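Local coordinates for DNA ligase (Archaeoglobus fulgidus, PDB 3GDE), which is an ATP-dependent ligase that probably seals nicks in double-stranded DNA during replication, recombination and repair, at residues G51-P56 against R60-G65; G67-A72 against L161-M166; L73-G78 against R138-L143; S82-M87 against G95-Q100. All blocks are in the same frame, centred on the assembly; numbering follows the deposited sequence.

How the contacts relate
All four contacts lie in the all-helical N-terminal DNA-binding domain of the ligase, away from the predicted ATP-binding residues. Contact 2 is the buried one and wholly aliphatic, whereas contacts 1, 3 and 4 each pass from buried to more open residues. Contact 1 folds a loop on itself through an aromatic ring and an arginine, and its Val64 touches both Leu69 and Ile162 of contact 2 and Leu143 of contact 3. Contacts 2 and 3 share helix 66-77, one near its start and the other at its end, where Asn75 crosses with an amide. Contact 4 joins the next two helices and reaches contacts 2 and 3 through Ile84, which meets Tyr70 and Leu73.

Contact 1: G51-P56 against R60-G65; sequences GKVYPP and RELGVG
Arg60 lies across the ring of Tyr54 and makes a CH-pi contact with it. Its CB stands over the middle of the ring, 3.8 Å from the centroid of Tyr54 and only 8° off the ring normal. The opposite face is taken by the preceding residue, Val53, whose CG1 sits toward the rim, so the ring is held between two aliphatic groups.

The guanidinium makes a different approach. The Arg60 chain is bent at chi3 (-61°), which folds the group back toward the ring, where CZ of Arg60 comes 3.7 Å from CE1 of Tyr54. This CE1 lies over one face of the guanidinium, toward its rim; with the planes 45° apart it is no flat stack. On the backbone side, Arg60 O lies 3.6 Å from Tyr54 CD2.

Both segments belong to the loop joining helix 39-49 to helix 66-77 in the all-helical N-terminal DNA-binding domain; the loop turns back on itself here, and Gly65 then provides the N-cap of the second helix.

Leu62 supplies the apolar contacts by splitting its two methyls. CD2 of Leu62 comes 4.3 Å from CE2 of Tyr54, and its CD1 meets Val53 CG2 at 4.4 Å. A branched leucine suits this place because it serves both partners at once.

The polar ends are bound outside the pair of segments. Tyr54 OH hydrogen-bonds Asp125 of helix 117-129, fixing the far end of the buried ring, while Arg60 NH2 forms a salt bridge with Asp58 within the same loop.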
loop_
_atom_site.group_PDB
_atom_site.type_symbol
_atom_site.label_atom_id
_atom_site.label_comp_id
_atom_site.label_asym_id
_atom_site.label_seq_id
_atom_site.Cartn_x
_atom_site.Cartn_y
_atom_site.Cartn_z
ATOM N N GLY A 51 -2.641 12.055 2.169
ATOM C CA GLY A 51 -1.525 12.066 1.228
ATOM C C GLY A 51 -1.767 11.301 -0.060
ATOM O O GLY A 51 -0.814 10.900 -0.721
ATOM N N LYS A 52 -3.038 11.107 -0.422
ATOM C CA LYS A 52 -3.403 10.382 -1.649
ATOM C C LYS A 52 -4.114 11.288 -2.639
ATOM O O LYS A 52 -4.955 12.112 -2.263
ATOM C CB LYS A 52 -4.361 9.213 -1.358
ATOM C CG LYS A 52 -3.795 8.009 -0.613
ATOM C CD LYS A 52 -4.939 6.995 -0.396
ATOM C CE LYS A 52 -4.598 5.938 0.640
ATOM N NZ LYS A 52 -4.390 6.504 2.025
ATOM N N VAL A 53 -3.805 11.095 -3.911
ATOM C CA VAL A 53 -4.519 11.761 -4.989
ATOM C C VAL A 53 -5.456 10.752 -5.672
ATOM O O VAL A 53 -6.583 11.100 -6.057
ATOM C CB VAL A 53 -3.525 12.421 -5.975
ATOM C CG1 VAL A 53 -4.241 13.064 -7.131
ATOM C CG2 VAL A 53 -2.655 13.447 -5.247
ATOM N N TYR A 54 -4.983 9.510 -5.805
ATOM C CA TYR A 54 -5.764 8.396 -6.358
ATOM C C TYR A 54 -5.665 7.191 -5.436
ATOM O O TYR A 54 -4.669 7.038 -4.748
ATOM C CB TYR A 54 -5.280 8.001 -7.768
ATOM C CG TYR A 54 -5.215 9.174 -8.727
ATOM C CD1 TYR A 54 -6.377 9.684 -9.318
ATOM C CD2 TYR A 54 -3.991 9.789 -9.019
ATOM C CE1 TYR A 54 -6.321 10.771 -10.178
ATOM C CE2 TYR A 54 -3.918 10.876 -9.880
ATOM C CZ TYR A 54 -5.087 11.365 -10.456
ATOM O OH TYR A 54 -5.018 12.450 -11.298
ATOM N N PRO A 55 -6.711 6.340 -5.404
ATOM C CA PRO A 55 -6.579 4.999 -4.812
ATOM C C PRO A 55 -5.501 4.191 -5.544
ATOM O O PRO A 55 -5.283 4.398 -6.736
ATOM C CB PRO A 55 -7.957 4.386 -5.046
ATOM C CG PRO A 55 -8.876 5.559 -5.145
ATOM C CD PRO A 55 -8.087 6.592 -5.876
ATOM N N PRO A 56 -4.799 3.292 -4.828
ATOM C CA PRO A 56 -3.693 2.551 -5.457
ATOM C C PRO A 56 -4.150 1.616 -6.587
ATOM O O PRO A 56 -3.405 1.383 -7.544
ATOM C CB PRO A 56 -3.098 1.743 -4.295
ATOM C CG PRO A 56 -4.207 1.644 -3.285
ATOM C CD PRO A 56 -4.978 2.931 -3.411
ATOM N N ARG A 60 -4.736 5.348 -12.638
ATOM C CA ARG A 60 -4.114 6.683 -12.621
ATOM C C ARG A 60 -3.058 6.866 -11.520
ATOM O O ARG A 60 -3.299 6.561 -10.355
ATOM C CB ARG A 60 -5.173 7.784 -12.519
ATOM C CG ARG A 60 -6.042 7.943 -13.766
ATOM C CD ARG A 60 -7.210 8.884 -13.514
ATOM N NE ARG A 60 -8.075 8.383 -12.456
ATOM C CZ ARG A 60 -9.100 9.046 -11.926
ATOM N NH1 ARG A 60 -9.412 10.265 -12.348
ATOM N NH2 ARG A 60 -9.821 8.479 -10.965
ATOM N N GLU A 61 -1.886 7.351 -11.930
ATOM C CA GLU A 61 -0.804 7.789 -11.049
ATOM C C GLU A 61 -0.371 9.171 -11.536
ATOM O O GLU A 61 -0.337 9.398 -12.751
ATOM C CB GLU A 61 0.407 6.867 -11.201
ATOM C CG GLU A 61 0.455 5.646 -10.306
ATOM C CD GLU A 61 1.751 4.860 -10.498
ATOM O OE1 GLU A 61 1.867 4.147 -11.536
ATOM O OE2 GLU A 61 2.655 4.965 -9.621
ATOM N N LEU A 62 -0.020 10.075 -10.616
ATOM C CA LEU A 62 0.544 11.382 -10.994
ATOM C C LEU A 62 1.840 11.246 -11.809
ATOM O O LEU A 62 2.002 11.904 -12.834
ATOM C CB LEU A 62 0.817 12.274 -9.768
ATOM C CG LEU A 62 -0.210 13.266 -9.208
ATOM C CD1 LEU A 62 0.478 14.228 -8.227
ATOM C CD2 LEU A 62 -0.998 14.034 -10.298
ATOM N N GLY A 63 2.760 10.401 -11.339
ATOM C CA GLY A 63 4.042 10.196 -12.020
ATOM C C GLY A 63 4.922 11.427 -11.940
ATOM O O GLY A 63 5.650 11.757 -12.887
ATOM N N VAL A 64 4.841 12.113 -10.807
ATOM C CA VAL A 64 5.639 13.299 -10.556
ATOM C C VAL A 64 6.671 13.008 -9.459
ATOM O O VAL A 64 6.322 12.837 -8.282
ATOM C CB VAL A 64 4.744 14.513 -10.193
ATOM C CG1 VAL A 64 5.578 15.700 -9.775
ATOM C CG2 VAL A 64 3.870 14.892 -11.379
ATOM N N GLY A 65 7.938 12.932 -9.872
ATOM C CA GLY A 65 9.060 12.762 -8.947
ATOM C C GLY A 65 9.551 14.100 -8.428
ATOM O O GLY A 65 9.255 15.166 -9.019
#

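Contact 2: G67-A72 against L161-M166; sequences GLLYEA and LILNEM
No flat group takes part where Leu69 meets Ile162 and Leu163; the surfaces in touch are branched aliphatic carbons, with neither faces nor edges to present. The aromatic ring next in sequence, that of Tyr70, turns instead to helix 81-91, where it packs on Ile84 and Glu85.

Leu69 points toward the other segment and sets its two methyls differently. CD1 of Leu69 touches CD1 of Ile162 at 3.9 Å and its CG2 at the same distance, so one methyl fits against both arms of the isoleucine. The other methyl, CD2 of Leu69, rests 3.9 Å from CG of Leu163 and also lies near CG2 of Ile162. In both pairs the side chains run past each other in opposite directions, which gives contact along their flanks. The chi1 of Leu69, -98°, departs from the staggered value, as though the side chain were turned to fit both partners.

An alanine in place of Leu69 is likely to open a gap between helix 66-77 and the end of helix 152-162, leaving the methyls of Ile162 and the CG of Leu163 without their common partner.

Val64 and Leu94 also pack on Leu69, extending the apolar cluster. Just beyond Leu163 the chain leaves the helix at Asn164, whose positive phi of 62° asparagine tolerates better than most residues; its N bonds back to Leu161 O at 2.9 Å. The contact thus sets one helix of the all-helical DNA-binding domain against the C-terminal end of another, closed by a Schellman motif.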
loop_
_atom_site.group_PDB
_atom_site.type_symbol
_atom_site.label_atom_id
_atom_site.label_comp_id
_atom_site.label_asym_id
_atom_site.label_seq_id
_atom_site.Cartn_x
_atom_site.Cartn_y
_atom_site.Cartn_z
ATOM N N GLY A 67 12.258 15.581 -8.681
ATOM C CA GLY A 67 12.994 16.318 -9.708
ATOM C C GLY A 67 12.116 17.263 -10.519
ATOM O O GLY A 67 12.537 18.373 -10.844
ATOM N N LEU A 68 10.900 16.821 -10.851
ATOM C CA LEU A 68 9.907 17.682 -11.503
ATOM C C LEU A 68 9.483 18.838 -10.618
ATOM O O LEU A 68 9.283 19.952 -11.109
ATOM C CB LEU A 68 8.671 16.881 -11.937
ATOM C CG LEU A 68 8.727 16.180 -13.290
ATOM C CD1 LEU A 68 9.867 15.179 -13.345
ATOM C CD2 LEU A 68 7.406 15.505 -13.584
ATOM N N LEU A 69 9.352 18.579 -9.319
ATOM C CA LEU A 69 9.040 19.627 -8.342
ATOM C C LEU A 69 10.130 20.698 -8.269
ATOM O O LEU A 69 9.827 21.898 -8.224
ATOM C CB LEU A 69 8.783 19.025 -6.953
ATOM C CG LEU A 69 7.349 18.791 -6.479
ATOM C CD1 LEU A 69 6.416 18.422 -7.626
ATOM C CD2 LEU A 69 7.298 17.731 -5.398
ATOM N N TYR A 70 11.391 20.260 -8.251
ATOM C CA TYR A 70 12.532 21.171 -8.263
ATOM C C TYR A 70 12.514 22.145 -9.448
ATOM O O TYR A 70 12.649 23.352 -9.260
ATOM C CB TYR A 70 13.854 20.399 -8.233
ATOM C CG TYR A 70 14.272 19.937 -6.853
ATOM C CD1 TYR A 70 14.503 18.585 -6.589
ATOM C CD2 TYR A 70 14.430 20.848 -5.813
ATOM C CE1 TYR A 70 14.881 18.153 -5.322
ATOM C CE2 TYR A 70 14.805 20.432 -4.549
ATOM C CZ TYR A 70 15.036 19.083 -4.313
ATOM O OH TYR A 70 15.415 18.681 -3.061
ATOM N N GLU A 71 12.345 21.615 -10.651
ATOM C CA GLU A 71 12.284 22.431 -11.861
ATOM C C GLU A 71 11.138 23.451 -11.836
ATOM O O GLU A 71 11.331 24.602 -12.247
ATOM C CB GLU A 71 12.162 21.552 -13.106
ATOM C CG GLU A 71 13.180 20.414 -13.202
ATOM C CD GLU A 71 14.503 20.840 -13.820
ATOM O OE1 GLU A 71 15.290 21.548 -13.152
ATOM O OE2 GLU A 71 14.767 20.442 -14.975
ATOM N N ALA A 72 9.961 23.037 -11.358
ATOM C CA ALA A 72 8.811 23.940 -11.245
ATOM C C ALA A 72 9.087 25.050 -10.240
ATOM O O ALA A 72 8.781 26.213 -10.490
ATOM C CB ALA A 72 7.543 23.175 -10.871
ATOM N N LEU A 161 1.514 16.743 -0.676
ATOM C CA LEU A 161 0.508 15.871 -1.273
ATOM C C LEU A 161 1.104 15.059 -2.423
ATOM O O LEU A 161 0.976 13.836 -2.441
ATOM C CB LEU A 161 -0.714 16.695 -1.725
ATOM C CG LEU A 161 -1.923 16.050 -2.408
ATOM C CD1 LEU A 161 -2.443 14.826 -1.651
ATOM C CD2 LEU A 161 -3.042 17.089 -2.582
ATOM N N ILE A 162 1.767 15.739 -3.362
ATOM C CA ILE A 162 2.491 15.084 -4.461
ATOM C C ILE A 162 3.544 14.072 -3.960
ATOM O O ILE A 162 3.738 13.017 -4.559
ATOM C CB ILE A 162 3.165 16.130 -5.392
ATOM C CG1 ILE A 162 2.105 16.965 -6.125
ATOM C CG2 ILE A 162 4.134 15.445 -6.399
ATOM C CD1 ILE A 162 2.633 18.244 -6.711
ATOM N N LEU A 163 4.210 14.407 -2.859
ATOM C CA LEU A 163 5.200 13.533 -2.229
ATOM C C LEU A 163 4.569 12.493 -1.294
ATOM O O LEU A 163 5.277 11.684 -0.701
ATOM C CB LEU A 163 6.243 14.373 -1.474
ATOM C CG LEU A 163 7.127 15.238 -2.387
ATOM C CD1 LEU A 163 8.033 16.161 -1.596
ATOM C CD2 LEU A 163 7.931 14.387 -3.359
ATOM N N ASN A 164 3.239 12.535 -1.166
ATOM C CA ASN A 164 2.460 11.577 -0.378
ATOM C C ASN A 164 2.742 11.499 1.139
ATOM O O ASN A 164 2.327 10.531 1.785
ATOM C CB ASN A 164 2.496 10.168 -1.010
ATOM C CG ASN A 164 2.040 10.150 -2.487
ATOM O OD1 ASN A 164 2.636 9.441 -3.310
ATOM N ND2 ASN A 164 0.992 10.926 -2.825
ATOM N N GLU A 165 3.424 12.500 1.697
ATOM C CA GLU A 165 3.600 12.619 3.153
ATOM C C GLU A 165 3.221 14.007 3.681
ATOM O O GLU A 165 3.991 14.962 3.586
ATOM C CB GLU A 165 4.998 12.130 3.651
ATOM C CG GLU A 165 6.196 13.096 3.562
ATOM C CD GLU A 165 7.263 12.944 4.705
ATOM O OE1 GLU A 165 6.994 12.350 5.791
ATOM O OE2 GLU A 165 8.391 13.460 4.515
ATOM N N MET A 166 2.013 14.099 4.240
ATOM C CA MET A 166 1.427 15.369 4.694
ATOM C C MET A 166 2.014 15.861 6.019
ATOM O O MET A 166 1.985 17.062 6.310
ATOM C CB MET A 166 -0.098 15.229 4.824
ATOM C CG MET A 166 -0.826 14.908 3.530
ATOM S SD MET A 166 -0.464 16.104 2.230
ATOM C CE MET A 166 -1.665 17.388 2.517
#

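Contact 3: L73-G78 against R138-L143; sequences LENVSG and RKIMLL
OD1 of Asn75 touches CG2 of Ile140, 3.7 Å away, on its way to a hydrogen bond with Thr144 OG1, one turn further along helix 135-149. That bond is why an amide suits this exposed position. The two side chains cross at about a right angle, so one atom meets one methyl and little else is covered. This is the closer part of a small contact. Ile140 is buried, packing also on Leu68 and Glu71, a place that suits a branched aliphatic side chain.

The other side is looser and exposed. Met141 directs its CB away, but its bent chain brings SD back to 4.3 Å from OD1 of Asn75, a distant approach of two solvent-exposed side chains.

Helix 66-77 ends beside this contact. Leu73 O receives two bonds from Ser77, from OG at 2.6 Å and from N at 3.1 Å, on opposite faces of the carbonyl plane. Gly78 then leaves the helix with a phi of 82°, where a CB would press on the preceding carbonyl oxygen. The arrangement is a glycine-terminated helix end lying against a second helix within the all-helical N-terminal DNA-binding domain.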
loop_
_atom_site.group_PDB
_atom_site.type_symbol
_atom_site.label_atom_id
_atom_site.label_comp_id
_atom_site.label_asym_id
_atom_site.label_seq_id
_atom_site.Cartn_x
_atom_site.Cartn_y
_atom_site.Cartn_z
ATOM N N LEU A 73 9.674 24.685 -9.109
ATOM C CA LEU A 73 10.048 25.644 -8.077
ATOM C C LEU A 73 11.133 26.615 -8.561
ATOM O O LEU A 73 11.109 27.794 -8.214
ATOM C CB LEU A 73 10.459 24.914 -6.785
ATOM C CG LEU A 73 9.311 24.277 -5.979
ATOM C CD1 LEU A 73 9.808 23.326 -4.893
ATOM C CD2 LEU A 73 8.394 25.327 -5.368
ATOM N N GLU A 74 12.067 26.108 -9.366
ATOM C CA GLU A 74 13.045 26.919 -10.083
ATOM C C GLU A 74 12.340 27.966 -10.945
ATOM O O GLU A 74 12.666 29.158 -10.888
ATOM C CB GLU A 74 13.831 26.038 -11.043
ATOM C CG GLU A 74 15.108 25.421 -10.560
ATOM C CD GLU A 74 16.110 25.345 -11.704
ATOM O OE1 GLU A 74 16.745 26.378 -11.991
ATOM O OE2 GLU A 74 16.233 24.271 -12.341
ATOM N N ASN A 75 11.398 27.501 -11.769
ATOM C CA ASN A 75 10.671 28.377 -12.688
ATOM C C ASN A 75 9.969 29.529 -11.992
ATOM O O ASN A 75 10.072 30.666 -12.439
ATOM C CB ASN A 75 9.642 27.603 -13.516
ATOM C CG ASN A 75 10.273 26.682 -14.538
ATOM O OD1 ASN A 75 9.652 25.705 -14.971
ATOM N ND2 ASN A 75 11.508 26.975 -14.928
ATOM N N VAL A 76 9.276 29.235 -10.892
ATOM C CA VAL A 76 8.436 30.235 -10.240
ATOM C C VAL A 76 9.223 31.215 -9.374
ATOM O O VAL A 76 8.874 32.396 -9.304
ATOM C CB VAL A 76 7.254 29.600 -9.440
ATOM C CG1 VAL A 76 6.330 28.848 -10.375
ATOM C CG2 VAL A 76 7.748 28.666 -8.323
ATOM N N SER A 77 10.287 30.729 -8.734
ATOM C CA SER A 77 11.024 31.513 -7.740
ATOM C C SER A 77 12.247 32.203 -8.320
ATOM O O SER A 77 12.758 33.172 -7.742
ATOM C CB SER A 77 11.463 30.623 -6.583
ATOM O OG SER A 77 12.426 29.676 -7.019
ATOM N N GLY A 78 12.729 31.688 -9.445
ATOM C CA GLY A 78 13.956 32.186 -10.046
ATOM C C GLY A 78 15.220 31.611 -9.427
ATOM O O GLY A 78 16.284 31.686 -10.039
ATOM N N ARG A 138 5.851 19.230 -20.018
ATOM C CA ARG A 138 4.499 19.766 -19.811
ATOM C C ARG A 138 4.048 19.627 -18.349
ATOM O O ARG A 138 3.467 20.560 -17.781
ATOM C CB ARG A 138 3.467 19.137 -20.753
ATOM C CG ARG A 138 2.077 19.655 -20.466
ATOM C CD ARG A 138 1.023 18.956 -21.266
ATOM N NE ARG A 138 0.809 19.690 -22.487
ATOM C CZ ARG A 138 -0.261 20.413 -22.769
ATOM N NH1 ARG A 138 -1.289 20.487 -21.931
ATOM N NH2 ARG A 138 -0.289 21.054 -23.919
ATOM N N LYS A 139 4.337 18.475 -17.743
ATOM C CA LYS A 139 4.077 18.281 -16.316
ATOM C C LYS A 139 4.716 19.380 -15.480
ATOM O O LYS A 139 4.087 19.931 -14.590
ATOM C CB LYS A 139 4.580 16.922 -15.844
ATOM C CG LYS A 139 3.732 15.771 -16.298
ATOM C CD LYS A 139 4.176 14.520 -15.598
ATOM C CE LYS A 139 3.858 13.299 -16.412
ATOM N NZ LYS A 139 4.212 12.095 -15.628
ATOM N N ILE A 140 5.963 19.706 -15.781
ATOM C CA ILE A 140 6.651 20.798 -15.105
ATOM C C ILE A 140 5.915 22.131 -15.351
ATOM O O ILE A 140 5.734 22.915 -14.429
ATOM C CB ILE A 140 8.151 20.866 -15.518
ATOM C CG1 ILE A 140 8.888 19.610 -15.016
ATOM C CG2 ILE A 140 8.816 22.144 -14.989
ATOM C CD1 ILE A 140 10.236 19.304 -15.732
ATOM N N MET A 141 5.464 22.363 -16.583
ATOM C CA MET A 141 4.733 23.591 -16.894
ATOM C C MET A 141 3.398 23.689 -16.156
ATOM O O MET A 141 3.027 24.761 -15.692
ATOM C CB MET A 141 4.555 23.754 -18.412
ATOM C CG MET A 141 5.874 24.004 -19.164
ATOM S SD MET A 141 6.963 25.146 -18.271
ATOM C CE MET A 141 5.997 26.650 -18.418
ATOM N N LEU A 142 2.696 22.564 -16.026
ATOM C CA LEU A 142 1.441 22.500 -15.267
ATOM C C LEU A 142 1.632 22.729 -13.773
ATOM O O LEU A 142 0.878 23.473 -13.154
ATOM C CB LEU A 142 0.713 21.179 -15.520
ATOM C CG LEU A 142 0.063 21.033 -16.900
ATOM C CD1 LEU A 142 -0.357 19.585 -17.145
ATOM C CD2 LEU A 142 -1.121 22.006 -17.065
ATOM N N LEU A 143 2.644 22.089 -13.199
ATOM C CA LEU A 143 3.027 22.334 -11.808
ATOM C C LEU A 143 3.466 23.782 -11.567
ATOM O O LEU A 143 3.118 24.363 -10.543
ATOM C CB LEU A 143 4.159 21.387 -11.396
ATOM C CG LEU A 143 3.885 19.887 -11.327
ATOM C CD1 LEU A 143 5.212 19.127 -11.252
ATOM C CD2 LEU A 143 2.953 19.529 -10.143
#

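Contact 4: S82-M87 against G95-Q100; sequences SEIESM and GLVAEQ
Val97 puts one methyl, CG1, against both Ile84 and Met87 and the other, CG2, over the main chain of Met87. Set anti to the backbone N (chi1 173°), CG1 of Val97 meets both Ile84 CG2 and Met87 CB at 3.8 Å. Its CG2 comes 3.4 Å from the carbonyl oxygen of Met87. A short beta-branched residue fits because the backbones are close here, with the CA atoms of Met87 and Val97 6.3 Å apart.

Met87 adds a longer, flexible arm. Its chain bends at chi3 (80°), and the terminal CE of Met87 reaches 4.1 Å from CG1 of Val97 and 4.2 Å from CB of Gln100, whose amide end leads away from the contact. Tyr91 packs on Val97 and Gln100, while Leu101 lies against Ile84 and Met87.

Replacing Val97 with a glycine would probably leave Ile84 CG2 and Met87 CB facing a gap, with the methionine arm freer to turn.

Within segment 82-87 of helix 81-91, Ser86 turns its hydroxyl back to the chain: OG donates to Glu83 O at 3.1 Å, on the same face of that carbonyl as Met87 N. The axes of the two short helical segments approach to 10.0 Å at an angle of 126°, a steep crossing, far from antiparallel, of consecutive helices joined by a short turn in the all-helical DNA-binding domain.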
loop_
_atom_site.group_PDB
_atom_site.type_symbol
_atom_site.label_atom_id
_atom_site.label_comp_id
_atom_site.label_asym_id
_atom_site.label_seq_id
_atom_site.Cartn_x
_atom_site.Cartn_y
_atom_site.Cartn_z
ATOM N N SER A 82 20.182 23.979 -7.321
ATOM C CA SER A 82 21.205 23.688 -6.301
ATOM C C SER A 82 20.909 24.374 -4.965
ATOM O O SER A 82 21.094 23.780 -3.908
ATOM C CB SER A 82 22.612 24.057 -6.801
ATOM O OG SER A 82 22.732 25.455 -7.026
ATOM N N GLU A 83 20.426 25.613 -5.023
ATOM C CA GLU A 83 19.996 26.322 -3.811
ATOM C C GLU A 83 18.716 25.738 -3.183
ATOM O O GLU A 83 18.621 25.634 -1.962
ATOM C CB GLU A 83 19.834 27.822 -4.078
ATOM C CG GLU A 83 19.657 28.662 -2.806
ATOM C CD GLU A 83 19.721 30.170 -3.049
ATOM O OE1 GLU A 83 20.237 30.611 -4.106
ATOM O OE2 GLU A 83 19.241 30.920 -2.169
ATOM N N ILE A 84 17.740 25.368 -4.011
ATOM C CA ILE A 84 16.495 24.760 -3.521
ATOM C C ILE A 84 16.782 23.409 -2.841
ATOM O O ILE A 84 16.132 23.056 -1.857
ATOM C CB ILE A 84 15.435 24.576 -4.651
ATOM C CG1 ILE A 84 15.203 25.900 -5.400
ATOM C CG2 ILE A 84 14.125 24.033 -4.071
ATOM C CD1 ILE A 84 14.193 25.849 -6.551
ATOM N N GLU A 85 17.755 22.672 -3.377
ATOM C CA GLU A 85 18.197 21.408 -2.794
ATOM C C GLU A 85 18.867 21.607 -1.435
ATOM O O GLU A 85 18.579 20.871 -0.490
ATOM C CB GLU A 85 19.084 20.632 -3.774
ATOM C CG GLU A 85 18.286 20.095 -4.963
ATOM C CD GLU A 85 19.130 19.632 -6.131
ATOM O OE1 GLU A 85 20.347 19.920 -6.160
ATOM O OE2 GLU A 85 18.569 18.975 -7.035
ATOM N N SER A 86 19.712 22.626 -1.304
ATOM C CA SER A 86 20.304 22.909 0.001
ATOM C C SER A 86 19.236 23.348 1.005
ATOM O O SER A 86 19.348 23.060 2.196
ATOM C CB SER A 86 21.433 23.943 -0.095
ATOM O OG SER A 86 20.941 25.260 0.056
ATOM N N MET A 87 18.203 24.037 0.512
ATOM C CA MET A 87 17.063 24.435 1.339
ATOM C C MET A 87 16.286 23.229 1.893
ATOM O O MET A 87 15.836 23.272 3.033
ATOM C CB MET A 87 16.123 25.365 0.568
ATOM C CG MET A 87 16.678 26.759 0.265
ATOM S SD MET A 87 15.535 27.749 -0.741
ATOM C CE MET A 87 14.381 28.309 0.527
ATOM N N GLY A 95 7.965 20.793 1.279
ATOM C CA GLY A 95 6.768 21.602 1.504
ATOM C C GLY A 95 7.124 22.942 2.125
ATOM O O GLY A 95 6.685 23.987 1.643
ATOM N N LEU A 96 7.942 22.908 3.178
ATOM C CA LEU A 96 8.385 24.120 3.862
ATOM C C LEU A 96 9.278 24.993 2.983
ATOM O O LEU A 96 9.294 26.216 3.119
ATOM C CB LEU A 96 9.090 23.777 5.179
ATOM C CG LEU A 96 8.250 23.104 6.272
ATOM C CD1 LEU A 96 9.123 22.701 7.453
ATOM C CD2 LEU A 96 7.097 23.998 6.737
ATOM N N VAL A 97 10.012 24.359 2.074
ATOM C CA VAL A 97 10.812 25.081 1.100
ATOM C C VAL A 97 9.920 25.780 0.072
ATOM O O VAL A 97 10.136 26.955 -0.236
ATOM C CB VAL A 97 11.828 24.161 0.387
ATOM C CG1 VAL A 97 12.542 24.912 -0.743
ATOM C CG2 VAL A 97 12.835 23.620 1.390
ATOM N N ALA A 98 8.944 25.053 -0.470
ATOM C CA ALA A 98 7.993 25.630 -1.413
ATOM C C ALA A 98 7.289 26.849 -0.794
ATOM O O ALA A 98 7.225 27.908 -1.421
ATOM C CB ALA A 98 6.989 24.584 -1.879
ATOM N N GLU A 99 6.807 26.696 0.441
ATOM C CA GLU A 99 6.203 27.783 1.202
ATOM C C GLU A 99 7.103 29.027 1.276
ATOM O O GLU A 99 6.643 30.152 1.092
ATOM C CB GLU A 99 5.843 27.312 2.607
ATOM C CG GLU A 99 5.124 28.363 3.457
ATOM C CD GLU A 99 5.082 28.013 4.939
ATOM O OE1 GLU A 99 5.656 26.977 5.351
ATOM O OE2 GLU A 99 4.477 28.784 5.705
ATOM N N GLN A 100 8.387 28.800 1.530
ATOM C CA GLN A 100 9.366 29.864 1.649
ATOM C C GLN A 100 9.636 30.550 0.317
ATOM O O GLN A 100 9.701 31.777 0.256
ATOM C CB GLN A 100 10.668 29.323 2.264
ATOM C CG GLN A 100 11.342 30.301 3.208
ATOM C CD GLN A 100 10.356 30.970 4.166
ATOM O OE1 GLN A 100 9.598 30.303 4.883
ATOM N NE2 GLN A 100 10.361 32.298 4.172
#